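Local coordinates for uncharacterized protein (Legionella longbeachae NSW150, PDB 4JZA), which probably removes the 3-phosphate from phosphatidylinositol 3-phosphate, as a Legionella phosphoinositide phosphatase thought to act on lipid metabolism during infection, at residues 419-424 / 436-441; 377-382 / 445-450; 428-433 / 619-624. One frame throughout, in Å; residues are numbered along the deposited sequence.

Contact 1. Residues 419-424 / 436-441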
ATOM      1  N   SER A 419      11.807  14.891   5.915  1.00 40.26           N
ATOM      2  CA  SER A 419      13.021  15.510   5.412  1.00 43.39           C
ATOM      3  C   SER A 419      12.956  15.879   3.943  1.00 43.22           C
ATOM      4  O   SER A 419      13.370  15.113   3.086  1.00 43.10           O
ATOM      5  CB  SER A 419      14.205  14.585   5.652  1.00 42.74           C
ATOM      6  OG  SER A 419      14.193  14.107   6.973  1.00 45.09           O
ATOM      7  N   PRO A 420      12.445  17.069   3.667  1.00 44.88           N
ATOM      8  CA  PRO A 420      12.388  17.621   2.309  1.00 47.01           C
ATOM      9  C   PRO A 420      13.764  17.664   1.707  1.00 49.57           C
ATOM     10  O   PRO A 420      14.693  18.044   2.400  1.00 55.38           O
ATOM     11  CB  PRO A 420      11.903  19.051   2.523  1.00 46.25           C
ATOM     12  CG  PRO A 420      11.233  19.015   3.840  1.00 46.25           C
ATOM     13  CD  PRO A 420      11.958  18.016   4.666  1.00 45.46           C
ATOM     14  N   ILE A 421      13.896  17.259   0.450  1.00 52.89           N
ATOM     15  CA  ILE A 421      15.179  17.261  -0.268  1.00 54.13           C
ATOM     16  C   ILE A 421      14.875  17.581  -1.715  1.00 54.28           C
ATOM     17  O   ILE A 421      14.039  16.900  -2.301  1.00 55.21           O
ATOM     18  CB  ILE A 421      15.893  15.892  -0.107  1.00 58.10           C
ATOM     19  CG1 ILE A 421      17.251  15.893  -0.797  1.00 61.13           C
ATOM     20  CG2 ILE A 421      15.058  14.706  -0.617  1.00 58.93           C
ATOM     21  CD1 ILE A 421      18.382  16.222   0.147  1.00 66.10           C
ATOM     22  N   HIS A 422      15.463  18.650  -2.269  1.00 60.98           N
ATOM     23  CA  HIS A 422      15.274  18.993  -3.708  1.00 64.39           C
ATOM     24  C   HIS A 422      15.968  17.952  -4.600  1.00 68.06           C
ATOM     25  O   HIS A 422      16.874  17.225  -4.161  1.00 64.39           O
ATOM     26  CB  HIS A 422      15.806  20.391  -4.071  1.00 70.94           C
ATOM     27  CG  HIS A 422      14.883  21.522  -3.718  1.00 81.62           C
ATOM     28  ND1 HIS A 422      13.992  22.082  -4.621  1.00 79.67           N
ATOM     29  CD2 HIS A 422      14.741  22.219  -2.561  1.00 82.86           C
ATOM     30  CE1 HIS A 422      13.330  23.064  -4.026  1.00 86.30           C
ATOM     31  NE2 HIS A 422      13.767  23.165  -2.777  1.00 90.58           N
ATOM     32  N   ALA A 423      15.546  17.889  -5.861  1.00 70.64           N
ATOM     33  CA  ALA A 423      16.166  16.981  -6.812  1.00 66.92           C
ATOM     34  C   ALA A 423      17.650  17.286  -7.055  1.00 67.77           C
ATOM     35  O   ALA A 423      18.433  16.392  -7.329  1.00 65.62           O
ATOM     36  CB  ALA A 423      15.409  17.005  -8.118  1.00 65.03           C
ATOM     37  N   THR A 424      18.059  18.538  -6.942  1.00 72.87           N
ATOM     38  CA  THR A 424      19.470  18.872  -7.177  1.00 80.48           C
ATOM     39  C   THR A 424      20.424  18.405  -6.068  1.00 80.43           C
ATOM     40  O   THR A 424      21.636  18.417  -6.258  1.00 84.98           O
ATOM     41  CB  THR A 424      19.634  20.386  -7.428  1.00 83.48           C
ATOM     42  OG1 THR A 424      18.910  21.115  -6.432  1.00 76.76           O
ATOM     43  CG2 THR A 424      19.074  20.750  -8.818  1.00 87.14           C
ATOM     44  N   PRO A 436      15.084   5.170  -6.533  1.00 85.68           N
ATOM     45  CA  PRO A 436      15.655   6.034  -7.563  1.00 83.29           C
ATOM     46  C   PRO A 436      14.869   7.340  -7.698  1.00 77.17           C
ATOM     47  O   PRO A 436      15.445   8.329  -8.116  1.00 80.51           O
ATOM     48  CB  PRO A 436      15.577   5.191  -8.856  1.00 85.27           C
ATOM     49  CG  PRO A 436      15.060   3.845  -8.447  1.00 90.03           C
ATOM     50  CD  PRO A 436      14.376   4.017  -7.114  1.00 88.01           C
ATOM     51  N   THR A 437      13.587   7.370  -7.332  1.00 68.79           N
ATOM     52  CA  THR A 437      12.803   8.616  -7.456  1.00 64.81           C
ATOM     53  C   THR A 437      12.975   9.606  -6.253  1.00 59.73           C
ATOM     54  O   THR A 437      13.469   9.245  -5.197  1.00 58.87           O
ATOM     55  CB  THR A 437      11.309   8.301  -7.708  1.00 64.82           C
ATOM     56  OG1 THR A 437      10.836   7.442  -6.675  1.00 69.54           O
ATOM     57  CG2 THR A 437      11.106   7.610  -9.053  1.00 61.02           C
ATOM     58  N   LEU A 438      12.592  10.863  -6.440  1.00 58.48           N
ATOM     59  CA  LEU A 438      12.678  11.870  -5.390  1.00 58.45           C
ATOM     60  C   LEU A 438      11.666  11.509  -4.306  1.00 57.21           C
ATOM     61  O   LEU A 438      10.507  11.205  -4.612  1.00 55.32           O
ATOM     62  CB  LEU A 438      12.370  13.269  -5.947  1.00 59.30           C
ATOM     63  CG  LEU A 438      12.672  14.428  -5.003  1.00 64.16           C
ATOM     64  CD1 LEU A 438      14.164  14.555  -4.811  1.00 65.37           C
ATOM     65  CD2 LEU A 438      12.093  15.765  -5.458  1.00 67.53           C
ATOM     66  N   PRO A 439      12.112  11.485  -3.044  1.00 54.78           N
ATOM     67  CA  PRO A 439      11.168  11.282  -1.969  1.00 52.51           C
ATOM     68  C   PRO A 439      10.114  12.383  -1.969  1.00 53.30           C
ATOM     69  O   PRO A 439      10.369  13.536  -2.381  1.00 48.43           O
ATOM     70  CB  PRO A 439      12.029  11.367  -0.705  1.00 53.55           C
ATOM     71  CG  PRO A 439      13.383  10.981  -1.134  1.00 55.12           C
ATOM     72  CD  PRO A 439      13.503  11.420  -2.574  1.00 56.54           C
ATOM     73  N   PRO A 440       8.924  12.032  -1.491  1.00 53.04           N
ATOM     74  CA  PRO A 440       7.786  12.941  -1.542  1.00 50.14           C
ATOM     75  C   PRO A 440       7.861  14.028  -0.488  1.00 45.40           C
ATOM     76  O   PRO A 440       7.140  15.012  -0.557  1.00 48.71           O
ATOM     77  CB  PRO A 440       6.620  12.008  -1.247  1.00 51.15           C
ATOM     78  CG  PRO A 440       7.218  10.953  -0.327  1.00 51.73           C
ATOM     79  CD  PRO A 440       8.599  10.741  -0.835  1.00 51.12           C
ATOM     80  N   ASP A 441       8.753  13.856   0.474  1.00 45.63           N
ATOM     81  CA  ASP A 441       8.875  14.766   1.629  1.00 44.64           C
ATOM     82  C   ASP A 441       8.765  16.258   1.230  1.00 43.19           C
ATOM     83  O   ASP A 441       8.071  16.992   1.899  1.00 43.07           O
ATOM     84  CB  ASP A 441      10.180  14.528   2.456  1.00 45.15           C
ATOM     85  CG  ASP A 441      10.323  13.083   3.043  1.00 45.64           C
ATOM     86  OD1 ASP A 441      10.179  12.114   2.274  1.00 48.66           O
ATOM     87  OD2 ASP A 441      10.635  12.891   4.257  1.00 44.26           O
TER
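D441 turns CG away from its own carbonyl carbon and beside its backbone N (chi1 -59°), and this swings the carboxylate toward S419. L438 sets CG opposite its backbone N (chi1 -170°), which carries its two methyls across to I421 and A423. These two side chains hold the two ends of the contact. At the D441 end, S419 N donates to D441 OD2 over 2.9 Å. The bond is nearly straight, 169° at the hydrogen, and arrives on the anti side of the oxygen, a little out of the carboxylate plane. Just behind it, D441 CB lies against the carbonyl of S419. At the other end, L438 CD1 rests 3.4 Å from I421 O and 3.7 Å from A423 CA, so this methyl leans on main chain more than on side chains. Between them the ring of P439 offers its CG to I421 CG2, 4.1 Å away, with the two side chains slanting past each other. Y426 lies against L438 and P439 from within the same loop. S419 OG is bonded to Y468 N. The two segments run in roughly opposite directions. They form the neck of the long loop between strand 412-416 and helix 441-454. That helix leads on to strand 462-465, a parallel neighbour of 412-416 in the sheet, so this is the first connection of a beta-alpha-beta crossover.

Contact 2. Residues 377-382 / 445-450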
ATOM      1  N   HIS A 377       1.110  11.318   7.292  1.00 43.10           N
ATOM      2  CA  HIS A 377       1.201  12.717   6.941  1.00 43.24           C
ATOM      3  C   HIS A 377      -0.131  13.161   6.367  1.00 40.80           C
ATOM      4  O   HIS A 377      -0.731  12.423   5.689  1.00 41.79           O
ATOM      5  CB  HIS A 377       2.323  12.949   5.912  1.00 42.76           C
ATOM      6  CG  HIS A 377       2.816  14.363   5.895  1.00 43.50           C
ATOM      7  ND1 HIS A 377       2.268  15.325   5.086  1.00 44.34           N
ATOM      8  CD2 HIS A 377       3.752  14.989   6.640  1.00 43.80           C
ATOM      9  CE1 HIS A 377       2.871  16.475   5.306  1.00 44.72           C
ATOM     10  NE2 HIS A 377       3.788  16.294   6.236  1.00 44.60           N
ATOM     11  N   ILE A 378      -0.593  14.362   6.659  1.00 43.12           N
ATOM     12  CA  ILE A 378      -1.928  14.825   6.184  1.00 43.79           C
ATOM     13  C   ILE A 378      -2.034  14.919   4.656  1.00 43.61           C
ATOM     14  O   ILE A 378      -3.117  14.828   4.098  1.00 40.32           O
ATOM     15  CB  ILE A 378      -2.310  16.208   6.779  1.00 43.13           C
ATOM     16  CG1 ILE A 378      -1.184  17.237   6.597  1.00 41.92           C
ATOM     17  CG2 ILE A 378      -2.622  16.105   8.267  1.00 42.01           C
ATOM     18  CD1 ILE A 378      -1.682  18.657   6.680  1.00 42.31           C
ATOM     19  N   ALA A 379      -0.899  15.081   3.987  1.00 47.10           N
ATOM     20  CA  ALA A 379      -0.884  15.178   2.534  1.00 48.27           C
ATOM     21  C   ALA A 379      -0.582  13.814   1.968  1.00 47.57           C
ATOM     22  O   ALA A 379       0.069  12.984   2.623  1.00 48.64           O
ATOM     23  CB  ALA A 379       0.163  16.164   2.085  1.00 48.15           C
ATOM     24  N   THR A 380      -1.038  13.556   0.751  1.00 46.26           N
ATOM     25  CA  THR A 380      -0.883  12.199   0.208  1.00 46.02           C
ATOM     26  C   THR A 380       0.217  12.089  -0.845  1.00 43.03           C
ATOM     27  O   THR A 380       0.156  12.717  -1.875  1.00 45.70           O
ATOM     28  CB  THR A 380      -2.218  11.630  -0.287  1.00 44.49           C
ATOM     29  OG1 THR A 380      -1.963  10.439  -1.018  1.00 43.36           O
ATOM     30  CG2 THR A 380      -2.958  12.639  -1.158  1.00 45.69           C
ATOM     31  N   ARG A 381       1.239  11.292  -0.555  1.00 43.32           N
ATOM     32  CA  ARG A 381       2.251  10.935  -1.551  1.00 44.25           C
ATOM     33  C   ARG A 381       1.676  10.206  -2.785  1.00 42.16           C
ATOM     34  O   ARG A 381       2.301  10.179  -3.837  1.00 46.41           O
ATOM     35  CB  ARG A 381       3.341  10.045  -0.913  1.00 45.35           C
ATOM     36  CG  ARG A 381       2.842   8.656  -0.536  1.00 47.49           C
ATOM     37  CD  ARG A 381       3.962   7.742  -0.062  1.00 48.93           C
ATOM     38  NE  ARG A 381       5.031   7.653  -1.059  1.00 51.06           N
ATOM     39  CZ  ARG A 381       6.326   7.415  -0.795  1.00 58.01           C
ATOM     40  NH1 ARG A 381       6.799   7.233   0.458  1.00 52.09           N
ATOM     41  NH2 ARG A 381       7.187   7.397  -1.819  1.00 63.65           N
ATOM     42  N   ASP A 382       0.508   9.602  -2.647  1.00 40.25           N
ATOM     43  CA  ASP A 382      -0.106   8.852  -3.726  1.00 42.48           C
ATOM     44  C   ASP A 382      -0.807   9.766  -4.765  1.00 43.89           C
ATOM     45  O   ASP A 382      -1.145   9.327  -5.879  1.00 43.41           O
ATOM     46  CB  ASP A 382      -1.120   7.826  -3.172  1.00 42.48           C
ATOM     47  CG  ASP A 382      -0.460   6.639  -2.410  1.00 46.21           C
ATOM     48  OD1 ASP A 382       0.796   6.530  -2.365  1.00 48.67           O
ATOM     49  OD2 ASP A 382      -1.220   5.793  -1.863  1.00 45.80           O
ATOM     50  N   TYR A 445       5.708  18.462   2.581  1.00 46.69           N
ATOM     51  CA  TYR A 445       5.943  19.651   3.373  1.00 49.89           C
ATOM     52  C   TYR A 445       5.098  20.793   2.841  1.00 47.99           C
ATOM     53  O   TYR A 445       4.304  21.343   3.593  1.00 44.52           O
ATOM     54  CB  TYR A 445       7.393  20.035   3.319  1.00 57.55           C
ATOM     55  CG  TYR A 445       7.804  21.211   4.179  1.00 67.01           C
ATOM     56  CD1 TYR A 445       7.007  22.287   4.353  1.00 78.38           C
ATOM     57  CD2 TYR A 445       9.030  21.236   4.768  1.00 79.01           C
ATOM     58  CE1 TYR A 445       7.414  23.335   5.120  1.00 83.66           C
ATOM     59  CE2 TYR A 445       9.436  22.285   5.530  1.00 83.23           C
ATOM     60  CZ  TYR A 445       8.599  23.330   5.694  1.00 75.05           C
ATOM     61  OH  TYR A 445       8.940  24.411   6.433  1.00 71.72           O
ATOM     62  N   LYS A 446       5.236  21.147   1.558  1.00 48.47           N
ATOM     63  CA  LYS A 446       4.510  22.327   1.047  1.00 49.54           C
ATOM     64  C   LYS A 446       3.004  22.127   1.119  1.00 48.45           C
ATOM     65  O   LYS A 446       2.275  23.068   1.438  1.00 49.91           O
ATOM     66  CB  LYS A 446       4.872  22.692  -0.369  1.00 51.98           C
ATOM     67  CG  LYS A 446       6.333  22.969  -0.621  1.00 59.35           C
ATOM     68  CD  LYS A 446       6.596  22.868  -2.123  1.00 65.82           C
ATOM     69  CE  LYS A 446       8.051  23.163  -2.447  1.00 73.70           C
ATOM     70  NZ  LYS A 446       8.432  22.651  -3.793  1.00 77.89           N
ATOM     71  N   LEU A 447       2.536  20.914   0.838  1.00 47.34           N
ATOM     72  CA  LEU A 447       1.105  20.633   0.864  1.00 48.05           C
ATOM     73  C   LEU A 447       0.522  20.856   2.237  1.00 48.31           C
ATOM     74  O   LEU A 447      -0.604  21.347   2.347  1.00 53.34           O
ATOM     75  CB  LEU A 447       0.798  19.218   0.397  1.00 48.33           C
ATOM     76  CG  LEU A 447       0.948  19.143  -1.119  1.00 53.99           C
ATOM     77  CD1 LEU A 447       1.170  17.704  -1.561  1.00 56.76           C
ATOM     78  CD2 LEU A 447      -0.226  19.785  -1.869  1.00 51.54           C
ATOM     79  N   ALA A 448       1.297  20.561   3.279  1.00 47.18           N
ATOM     80  CA  ALA A 448       0.820  20.758   4.658  1.00 48.10           C
ATOM     81  C   ALA A 448       0.808  22.230   5.117  1.00 47.36           C
ATOM     82  O   ALA A 448      -0.092  22.647   5.860  1.00 45.75           O
ATOM     83  CB  ALA A 448       1.620  19.895   5.622  1.00 47.52           C
ATOM     84  N   ARG A 449       1.799  22.992   4.660  1.00 46.98           N
ATOM     85  CA  ARG A 449       1.868  24.429   4.897  1.00 49.54           C
ATOM     86  C   ARG A 449       0.683  25.112   4.323  1.00 49.91           C
ATOM     87  O   ARG A 449       0.039  25.931   4.997  1.00 51.41           O
ATOM     88  CB  ARG A 449       3.105  25.007   4.232  1.00 56.07           C
ATOM     89  CG  ARG A 449       4.403  24.629   4.924  1.00 59.62           C
ATOM     90  CD  ARG A 449       4.730  25.622   6.028  1.00 64.41           C
ATOM     91  NE  ARG A 449       5.631  25.061   7.021  1.00 68.38           N
ATOM     92  CZ  ARG A 449       6.037  25.711   8.101  1.00 70.33           C
ATOM     93  NH1 ARG A 449       5.604  26.939   8.345  1.00 69.57           N
ATOM     94  NH2 ARG A 449       6.843  25.106   8.961  1.00 66.76           N
ATOM     95  N   SER A 450       0.397  24.795   3.062  1.00 51.88           N
ATOM     96  CA  SER A 450      -0.752  25.371   2.371  1.00 56.31           C
ATOM     97  C   SER A 450      -2.037  25.076   3.128  1.00 56.81           C
ATOM     98  O   SER A 450      -2.840  25.972   3.333  1.00 57.95           O
ATOM     99  CB  SER A 450      -0.885  24.812   0.959  1.00 60.01           C
ATOM    100  OG  SER A 450       0.230  25.153   0.151  1.00 61.27           O
TER
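A448 CB is the meeting point of two side chains from the loop. H377 CE1 reaches it at 3.7 Å, the ring coming in obliquely, and I378 CD1 reaches it at the same distance of 3.7 Å. Next to it on the helix, L447 CB lies 3.5 Å from A379 CB, with L447 CD1 also close to the A379 methyl. The contact is apolar and largely buried, and the small alanine on each side lets loop and helix come near. The H377 ring owes its place to CG lying opposite the backbone N (chi1 -158°). A weak bond from A379 N to H377 ND1, 3.4 Å long, may help to orient the ring, and A379 CB lies in plane at the ring edge. The contact thus lays helix 441-454 on the loop that leaves strand 365-374, in the mixed sheet of this alpha/beta phosphatase. H377 also shares backbone hydrogen bonding with V551, which falls in a stretch matching the C-x5-R signature of cysteine phosphatases. S549 and Y547 of strand 545-549 touch H377 and I378. Further out, I378 O accepts from N398 ND2 of helix 388-402. Beyond A379, T380 closes an ST turn within the loop, with D382 N bonded to T380 OG1 at 3.1 Å.

Contact 3. Residues 428-433 / 619-624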
ATOM      1  N   PRO A 428      20.571   8.863  -3.514  1.00 74.66           N
ATOM      2  CA  PRO A 428      20.005   7.599  -3.020  1.00 78.48           C
ATOM      3  C   PRO A 428      20.969   6.851  -2.073  1.00 73.95           C
ATOM      4  O   PRO A 428      22.118   6.603  -2.446  1.00 69.12           O
ATOM      5  CB  PRO A 428      19.739   6.799  -4.311  1.00 80.49           C
ATOM      6  CG  PRO A 428      19.632   7.823  -5.403  1.00 77.30           C
ATOM      7  CD  PRO A 428      20.552   8.948  -4.987  1.00 79.39           C
ATOM      8  N   ASN A 429      20.498   6.535  -0.858  1.00 73.52           N
ATOM      9  CA  ASN A 429      21.325   5.915   0.209  1.00 71.54           C
ATOM     10  C   ASN A 429      20.517   5.005   1.150  1.00 71.30           C
ATOM     11  O   ASN A 429      19.337   4.769   0.906  1.00 69.67           O
ATOM     12  CB  ASN A 429      22.057   6.982   1.010  1.00 72.09           C
ATOM     13  CG  ASN A 429      21.120   7.944   1.710  1.00 69.70           C
ATOM     14  OD1 ASN A 429      19.916   7.669   1.930  1.00 65.93           O
ATOM     15  ND2 ASN A 429      21.668   9.103   2.051  1.00 68.23           N
ATOM     16  N   TRP A 430      21.125   4.481   2.212  1.00 75.75           N
ATOM     17  CA  TRP A 430      20.407   3.491   3.017  1.00 78.15           C
ATOM     18  C   TRP A 430      19.140   4.014   3.704  1.00 76.60           C
ATOM     19  O   TRP A 430      18.208   3.253   3.968  1.00 69.69           O
ATOM     20  CB  TRP A 430      21.338   2.801   4.002  1.00 84.38           C
ATOM     21  CG  TRP A 430      21.804   3.588   5.176  1.00 86.21           C
ATOM     22  CD1 TRP A 430      22.556   4.730   5.164  1.00 85.37           C
ATOM     23  CD2 TRP A 430      21.619   3.231   6.552  1.00 80.18           C
ATOM     24  NE1 TRP A 430      22.820   5.124   6.450  1.00 85.27           N
ATOM     25  CE2 TRP A 430      22.258   4.225   7.322  1.00 83.26           C
ATOM     26  CE3 TRP A 430      20.961   2.171   7.206  1.00 77.68           C
ATOM     27  CZ2 TRP A 430      22.277   4.190   8.730  1.00 83.47           C
ATOM     28  CZ3 TRP A 430      20.972   2.132   8.602  1.00 81.94           C
ATOM     29  CH2 TRP A 430      21.630   3.143   9.351  1.00 82.57           C
ATOM     30  N   ILE A 431      19.075   5.313   3.942  1.00 73.86           N
ATOM     31  CA  ILE A 431      17.959   5.860   4.680  1.00 74.97           C
ATOM     32  C   ILE A 431      16.663   5.874   3.854  1.00 81.98           C
ATOM     33  O   ILE A 431      15.562   5.826   4.418  1.00 78.75           O
ATOM     34  CB  ILE A 431      18.294   7.265   5.184  1.00 72.98           C
ATOM     35  CG1 ILE A 431      19.485   7.209   6.133  1.00 67.80           C
ATOM     36  CG2 ILE A 431      17.091   7.880   5.886  1.00 81.85           C
ATOM     37  CD1 ILE A 431      20.398   8.400   5.982  1.00 69.63           C
ATOM     38  N   THR A 432      16.787   5.940   2.527  1.00 90.59           N
ATOM     39  CA  THR A 432      15.612   6.043   1.633  1.00 86.60           C
ATOM     40  C   THR A 432      15.397   4.776   0.742  1.00 81.30           C
ATOM     41  O   THR A 432      14.580   4.788  -0.194  1.00 69.64           O
ATOM     42  CB  THR A 432      15.589   7.401   0.851  1.00 88.20           C
ATOM     43  OG1 THR A 432      15.239   7.182  -0.517  1.00103.29           O
ATOM     44  CG2 THR A 432      16.929   8.113   0.890  1.00 93.64           C
ATOM     45  N   ASP A 433      16.096   3.684   1.093  1.00 79.25           N
ATOM     46  CA  ASP A 433      15.981   2.369   0.433  1.00 78.08           C
ATOM     47  C   ASP A 433      16.557   2.322  -1.003  1.00 80.61           C
ATOM     48  O   ASP A 433      16.243   1.409  -1.766  1.00 69.04           O
ATOM     49  CB  ASP A 433      14.512   1.903   0.379  1.00 84.54           C
ATOM     50  CG  ASP A 433      13.943   1.517   1.730  1.00 80.40           C
ATOM     51  OD1 ASP A 433      14.730   1.219   2.637  1.00 78.33           O
ATOM     52  OD2 ASP A 433      12.689   1.452   1.857  1.00 79.02           O
ATOM     53  N   ILE A 619      10.561  -1.305  12.831  1.00 35.71           N
ATOM     54  CA  ILE A 619      10.710   0.116  12.701  1.00 35.32           C
ATOM     55  C   ILE A 619      11.745   0.415  11.622  1.00 36.32           C
ATOM     56  O   ILE A 619      12.777  -0.206  11.529  1.00 37.74           O
ATOM     57  CB  ILE A 619      11.215   0.717  14.029  1.00 37.98           C
ATOM     58  CG1 ILE A 619      10.214   0.477  15.175  1.00 38.29           C
ATOM     59  CG2 ILE A 619      11.521   2.221  13.909  1.00 38.67           C
ATOM     60  CD1 ILE A 619       8.841   1.017  14.882  1.00 40.59           C
ATOM     61  N   LYS A 620      11.501   1.437  10.852  1.00 39.17           N
ATOM     62  CA  LYS A 620      12.396   1.830   9.804  1.00 43.45           C
ATOM     63  C   LYS A 620      13.677   2.405  10.349  1.00 45.92           C
ATOM     64  O   LYS A 620      13.646   3.274  11.217  1.00 51.59           O
ATOM     65  CB  LYS A 620      11.706   2.877   8.948  1.00 47.71           C
ATOM     66  CG  LYS A 620      11.987   2.757   7.471  1.00 54.57           C
ATOM     67  CD  LYS A 620      11.339   1.513   6.854  1.00 52.62           C
ATOM     68  CE  LYS A 620      11.949   1.235   5.480  1.00 59.47           C
ATOM     69  NZ  LYS A 620      13.423   0.966   5.437  1.00 60.79           N
ATOM     70  N   THR A 621      14.801   1.880   9.868  1.00 47.51           N
ATOM     71  CA  THR A 621      16.098   2.532   9.983  1.00 46.14           C
ATOM     72  C   THR A 621      16.423   2.998  11.417  1.00 43.88           C
ATOM     73  O   THR A 621      16.793   4.115  11.637  1.00 44.71           O
ATOM     74  CB  THR A 621      16.094   3.632   8.881  1.00 49.10           C
ATOM     75  OG1 THR A 621      16.685   3.110   7.705  1.00 55.54           O
ATOM     76  CG2 THR A 621      16.865   4.704   9.170  1.00 52.78           C
ATOM     77  N   PRO A 622      16.288   2.120  12.425  1.00 44.26           N
ATOM     78  CA  PRO A 622      16.501   2.587  13.792  1.00 43.40           C
ATOM     79  C   PRO A 622      17.892   3.142  14.068  1.00 44.32           C
ATOM     80  O   PRO A 622      18.033   4.091  14.834  1.00 45.03           O
ATOM     81  CB  PRO A 622      16.293   1.319  14.636  1.00 43.36           C
ATOM     82  CG  PRO A 622      15.528   0.382  13.773  1.00 42.98           C
ATOM     83  CD  PRO A 622      16.000   0.675  12.397  1.00 44.53           C
ATOM     84  N   GLU A 623      18.909   2.513  13.486  1.00 44.32           N
ATOM     85  CA  GLU A 623      20.300   2.911  13.711  1.00 43.43           C
ATOM     86  C   GLU A 623      20.589   4.293  13.110  1.00 43.29           C
ATOM     87  O   GLU A 623      21.561   4.941  13.487  1.00 41.67           O
ATOM     88  CB  GLU A 623      21.293   1.861  13.177  1.00 45.89           C
ATOM     89  CG  GLU A 623      21.491   0.670  14.108  1.00 47.65           C
ATOM     90  CD  GLU A 623      22.196  -0.536  13.475  1.00 47.79           C
ATOM     91  OE1 GLU A 623      22.135  -0.698  12.250  1.00 48.88           O
ATOM     92  OE2 GLU A 623      22.784  -1.364  14.206  1.00 52.04           O
ATOM     93  N   TRP A 624      19.745   4.791  12.221  1.00 41.26           N
ATOM     94  CA  TRP A 624      19.944   6.159  11.788  1.00 43.58           C
ATOM     95  C   TRP A 624      19.347   7.155  12.760  1.00 45.68           C
ATOM     96  O   TRP A 624      19.957   8.168  13.009  1.00 47.72           O
ATOM     97  CB  TRP A 624      19.356   6.407  10.416  1.00 41.67           C
ATOM     98  CG  TRP A 624      19.467   7.802  10.004  1.00 43.01           C
ATOM     99  CD1 TRP A 624      18.460   8.633   9.692  1.00 45.30           C
ATOM    100  CD2 TRP A 624      20.670   8.552   9.855  1.00 44.66           C
ATOM    101  NE1 TRP A 624      18.946   9.874   9.350  1.00 44.21           N
ATOM    102  CE2 TRP A 624      20.305   9.840   9.435  1.00 44.32           C
ATOM    103  CE3 TRP A 624      22.027   8.250  10.019  1.00 45.38           C
ATOM    104  CZ2 TRP A 624      21.227  10.828   9.205  1.00 45.52           C
ATOM    105  CZ3 TRP A 624      22.939   9.219   9.788  1.00 45.30           C
ATOM    106  CH2 TRP A 624      22.541  10.512   9.402  1.00 46.28           C
TER
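I431 packs across W624, and each carbon beyond CB finds part of the indole. CG2 comes to 4.1 Å from W624 CD1. CG1 stands opposite the carbonyl carbon of I431 (chi1 -62°) and lies 3.9 Å from W624 CG. CG1 also lies 3.9 Å above one face of the neighbouring W430 ring, off toward the rim. The tip, CD1, sits 3.8 Å from the centroid of the W624 five-membered ring and only 12° off its normal. This is a CH-pi contact over the face. W430 adds its six-membered ring. W430 CH2 has E623 CB at its edge, near the ring plane, at 4.0 Å, and W430 CZ2 packs obliquely on W624 CB. W624 is also held by its NE1, bonded to Y468 O, and by a ring stack with Y468. The polar part of the contact is a salt bridge. K620 NZ, at the end of a chain bent at chi2 and chi4, reaches the syn lone pair of D433 OD1 at 3.1 Å. The same ammonium has its stronger salt bridge with D648 and a hydrogen bond with T652 OG1, both on helix 643-652, and D433 is a further partner. K620 N is bonded to D555, in the probable C-x5-R phosphate-binding loop. The contact joins the long loop after strand 412-416 to the start of helix 622-625, beside what is probably the catalytic loop of a cysteine phosphatase.

From the N terminus, the chain first reaches 377-382, just after strand 365-374. Contact 2 closes a loop from there to helix 441-454. Contact 1 is nested inside it and pinches the connection between strand 412-416 and that same helix. Segment 428-433 lies within the small loop so closed. Contact 3 carries it out to 619-624, well over a hundred residues later, and so crosses both other contacts along the chain. Contact 1 touches contact 2 through P420 on Y445 and P440 on R381. It touches contact 3 through P439 on T432. Contacts 2 and 3 do not meet. Together they tie the loops after strands 365-374 and 412-416 to helix 441-454 and to the start of helix 622-625.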